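PDB 6FUV: solute Binding Protein, BlMnBP1 in complex with mannotriose from Bifidobacterium, which probably captures manno-oligosaccharides such as beta-mannotriose outside the cell and delivers them to an ABC transporter for uptake. Local coordinates for residues Met264-Gly267 and Gln273-Gln276; Ile11-Thr16 and Met328-Gly333. All coordinates share one frame; numbering follows the deposited sequence.

Contact 1: Met264-Gly267 and Gln273-Gln276; sequences MVLG and QMKQ. With BMA (beta-D-mannopyranose), chain B.
Met274 reaches with its thioether end into the angle between Met264 and Leu266. Its methyl CE lies 3.5 Å from CE of Met264. The same Met274 CE is also 3.5 Å from CD1 of Leu266, and both approaches are tight for carbon pairs. The two methionine side chains meet at a slant, and CE of Met264 also reaches SD of Met274 at 3.6 Å. Leu266 crosses Met274 at about a right angle. Met274 gets this far because its chain is extended beyond CG (chi3 -176°), whereas Met264 bends at its thioether (chi3 -73°). The residue before it on the helix, Gln273, reaches the sugar instead. Its amide grips two neighbouring hydroxyls of a beta-D-mannopyranose. OE1 accepts from O2 of the mannose at 2.6 Å. NE2 donates to O3 of the same ring at 2.9 Å, and the N-H points almost straight at it (169°). Replacing Gln273 by an alanine is likely to leave O2 and O3 of the mannose without their paired amide partners. Trp249, Glu250 and Lys253 also bond this mannose. Trp249 and Met256 of helix 249-257 pack on Met274 as well. Behind the contact, backbone bonds from Met264 to Val137 and from Leu266 to Gly135 fix the chain leaving strand 261-264. Helix 270-275 thus has a buried apolar contact through Met274 and a sugar-binding group in Gln273. The amide supplies both an acceptor and a donor, which suits it to reading adjacent hydroxyls of one mannose in the oligosaccharide pocket.

Contact 2: Ile11-Thr16 and Met328-Gly333; sequences IKLGET and MTEKSG
Leu13 lays its CD1 methyl against the start of the Lys331 side chain, where CG is 3.7 Å away. These two side chains run past each other in opposite directions. The same CD1 of Leu13 lies 4.0 Å from OE1 of Glu330, so one methyl meets both the Lys331 chain and a carboxylate oxygen of the residue before it. Lys331 bends early (chi2 -62°), which turns its chain aside just beyond the CG that meets Leu13. Glu330 is extended beyond CG, and its side chain crosses that of Leu13 at a slant. This is a small van der Waals contact at the surface. It joins the N-terminal loop before strand 22-28 to the C-terminal end of helix 315-330, in a protein of the bacterial extracellular solute-binding family. Lys331 is the first residue to leave helical geometry. Just past it, Ser332 OG donates to O of Met328 at 3.0 Å, in the carbonyl plane and on a lone pair. The loop has its own closure. N of Lys12 bonds to OG1 of Thr16 at 2.8 Å, and O of Lys12 takes two backbone bonds, from N of Glu15 and N of Thr16. Outside the two segments, Met53 of helix 43-53 touches Leu13, and Lys326 bonds to the backbone O of Ile11. Glu330 also lines a site holding a polyethylene glycol molecule, probably carried over from crystallisation.

Overall arrangement
From the N terminus, the chain first passes residues 11-16, in the loop before strand 22-28. Contact 2 joins them to 328-333, closing a loop of more than 300 residues. Contact 1 is nested inside that loop. It is a short-range closure, with five residues between 264-267 and 273-276, and it ties the exit of strand 261-264 to helix 270-275. This strand belongs to the four-stranded mixed sheet. Contact 2 instead holds the N-terminal loop to helix 315-330 at the surface. The contacts do not touch: their centres are about 29 Å apart. Contact 1 is buried beside the glycan pocket, and contact 2 lies farther from the centre of the chain.

Contact 1: Met264-Gly267 and Gln273-Gln276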
# COMPACT_ATOMS: atom_id res chain seq x y z
N MET A 264 10.10 -10.22 -5.32
CA MET A 264 8.88 -10.18 -4.52
C MET A 264 7.99 -9.05 -5.01
O MET A 264 8.47 -7.95 -5.32
CB MET A 264 9.19 -10.02 -3.05
CG MET A 264 9.52 -11.36 -2.32
SD MET A 264 9.91 -11.20 -0.59
CE MET A 264 11.50 -10.48 -0.60
N VAL A 265 6.69 -9.33 -5.08
CA VAL A 265 5.70 -8.42 -5.63
C VAL A 265 5.15 -7.55 -4.52
O VAL A 265 4.30 -7.95 -3.73
CB VAL A 265 4.60 -9.22 -6.35
CG1 VAL A 265 3.42 -8.37 -6.68
CG2 VAL A 265 5.17 -9.84 -7.61
N LEU A 266 5.71 -6.35 -4.41
CA LEU A 266 5.48 -5.46 -3.28
C LEU A 266 5.57 -4.01 -3.73
O LEU A 266 6.13 -3.70 -4.78
CB LEU A 266 6.53 -5.71 -2.19
CG LEU A 266 6.55 -7.10 -1.53
CD1 LEU A 266 7.88 -7.44 -0.80
CD2 LEU A 266 5.41 -7.14 -0.57
N GLY A 267 5.05 -3.10 -2.89
CA GLY A 267 5.13 -1.68 -3.16
C GLY A 267 6.51 -1.09 -2.89
O GLY A 267 7.40 -1.76 -2.33
N GLN A 273 13.46 -1.14 3.10
CA GLN A 273 13.50 -2.11 4.18
C GLN A 273 14.40 -3.28 3.79
O GLN A 273 15.07 -3.86 4.64
CB GLN A 273 12.09 -2.64 4.53
CG GLN A 273 11.09 -1.60 5.02
CD GLN A 273 9.79 -2.17 5.56
OE1 GLN A 273 9.68 -3.32 5.90
NE2 GLN A 273 8.81 -1.32 5.66
N MET A 274 14.38 -3.68 2.52
CA MET A 274 15.21 -4.78 2.09
C MET A 274 16.61 -4.35 1.67
O MET A 274 17.53 -5.14 1.81
CB MET A 274 14.50 -5.50 0.95
CG MET A 274 13.18 -6.12 1.40
SD MET A 274 12.34 -7.08 0.16
CE MET A 274 10.84 -7.50 1.02
N LYS A 275 16.77 -3.12 1.16
CA LYS A 275 18.10 -2.57 0.97
C LYS A 275 18.87 -2.58 2.27
O LYS A 275 20.06 -2.93 2.28
CB LYS A 275 18.01 -1.15 0.42
CG LYS A 275 17.79 -1.00 -1.05
CD LYS A 275 17.87 0.51 -1.50
CE LYS A 275 17.84 0.68 -3.01
NZ LYS A 275 18.91 -0.12 -3.72
N GLN A 276 18.20 -2.22 3.37
CA GLN A 276 18.79 -2.10 4.70
C GLN A 276 18.95 -3.42 5.42
O GLN A 276 19.62 -3.47 6.45
CB GLN A 276 17.92 -1.20 5.60
CG GLN A 276 17.74 0.25 5.22
CD GLN A 276 16.56 0.93 6.03
OE1 GLN A 276 15.83 0.27 6.80
NE2 GLN A 276 16.34 2.22 5.79
C1 BMA B . 7.37 -4.72 9.68
C2 BMA B . 7.58 -3.90 8.41
C3 BMA B . 6.21 -3.34 7.95
C4 BMA B . 5.24 -4.53 7.74
C5 BMA B . 5.19 -5.41 9.00
C6 BMA B . 4.31 -6.68 8.81
O1 BMA B . 8.59 -5.22 10.04
O2 BMA B . 8.07 -4.73 7.34
O3 BMA B . 6.38 -2.51 6.83
O4 BMA B . 3.89 -4.12 7.52
O5 BMA B . 6.53 -5.81 9.38
O6 BMA B . 4.12 -7.31 10.07

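Contact 2: Ile11-Thr16 and Met328-Gly333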
# COMPACT_ATOMS: atom_id res chain seq x y z
N ILE A 11 -2.82 25.32 10.88
CA ILE A 11 -1.72 25.06 11.80
C ILE A 11 -0.43 25.70 11.29
O ILE A 11 0.10 25.33 10.24
CB ILE A 11 -1.51 23.56 12.01
CG1 ILE A 11 -2.55 23.00 12.97
CG2 ILE A 11 -0.14 23.28 12.49
CD1 ILE A 11 -2.61 21.51 12.93
N LYS A 12 0.13 26.60 12.08
CA LYS A 12 1.45 27.18 11.79
C LYS A 12 2.50 26.50 12.67
O LYS A 12 2.61 26.78 13.87
CB LYS A 12 1.42 28.68 12.03
CG LYS A 12 0.43 29.40 11.12
CD LYS A 12 0.50 30.89 11.35
CE LYS A 12 -0.33 31.64 10.37
NZ LYS A 12 -0.40 33.09 10.74
N LEU A 13 3.27 25.60 12.07
CA LEU A 13 4.20 24.78 12.83
C LEU A 13 5.22 25.66 13.55
O LEU A 13 5.81 26.57 12.96
CB LEU A 13 4.90 23.78 11.90
CG LEU A 13 4.12 22.56 11.41
CD1 LEU A 13 4.92 21.75 10.41
CD2 LEU A 13 3.72 21.70 12.56
N GLY A 14 5.41 25.38 14.82
CA GLY A 14 6.28 26.15 15.67
C GLY A 14 5.60 27.32 16.34
O GLY A 14 6.25 28.03 17.11
N GLU A 15 4.33 27.54 16.08
CA GLU A 15 3.54 28.63 16.63
C GLU A 15 2.26 28.08 17.23
O GLU A 15 2.02 28.18 18.43
CB GLU A 15 3.22 29.63 15.54
CG GLU A 15 2.28 30.76 15.89
CD GLU A 15 2.13 31.74 14.72
OE1 GLU A 15 3.14 32.01 14.02
OE2 GLU A 15 1.00 32.26 14.51
N THR A 16 1.45 27.43 16.41
CA THR A 16 0.20 26.86 16.87
C THR A 16 0.46 25.76 17.90
O THR A 16 1.36 24.94 17.76
CB THR A 16 -0.60 26.29 15.68
OG1 THR A 16 -0.78 27.29 14.66
CG2 THR A 16 -1.91 25.79 16.17
N MET A 328 4.85 15.50 10.53
CA MET A 328 5.29 14.37 9.73
C MET A 328 5.20 14.72 8.26
O MET A 328 6.06 14.36 7.47
CB MET A 328 4.46 13.12 10.05
CG MET A 328 4.74 12.49 11.43
SD MET A 328 6.33 11.67 11.41
CE MET A 328 5.99 10.39 10.17
N THR A 329 4.16 15.42 7.86
CA THR A 329 3.97 15.64 6.42
C THR A 329 4.97 16.65 5.92
O THR A 329 5.66 16.41 4.92
CB THR A 329 2.54 16.12 6.14
OG1 THR A 329 1.63 15.14 6.60
CG2 THR A 329 2.27 16.34 4.61
N GLU A 330 5.11 17.80 6.60
CA GLU A 330 5.89 18.89 6.07
C GLU A 330 7.34 18.88 6.48
O GLU A 330 8.12 19.58 5.83
CB GLU A 330 5.29 20.24 6.50
CG GLU A 330 3.88 20.49 5.88
CD GLU A 330 3.44 21.91 5.98
OE1 GLU A 330 4.18 22.70 6.58
OE2 GLU A 330 2.37 22.27 5.42
N LYS A 331 7.72 18.12 7.52
CA LYS A 331 9.03 18.32 8.11
C LYS A 331 9.87 17.07 8.29
O LYS A 331 11.10 17.12 8.28
CB LYS A 331 8.90 18.97 9.49
CG LYS A 331 8.25 20.35 9.49
CD LYS A 331 9.08 21.31 8.68
CE LYS A 331 8.91 22.73 9.21
NZ LYS A 331 9.90 23.65 8.62
N SER A 332 9.25 15.93 8.49
CA SER A 332 10.01 14.80 9.00
C SER A 332 10.97 14.20 7.99
O SER A 332 11.97 13.58 8.36
CB SER A 332 9.06 13.71 9.48
OG SER A 332 8.53 12.95 8.40
N GLY A 333 10.69 14.34 6.71
CA GLY A 333 11.46 13.62 5.71
C GLY A 333 11.20 12.15 5.64
O GLY A 333 11.91 11.44 4.95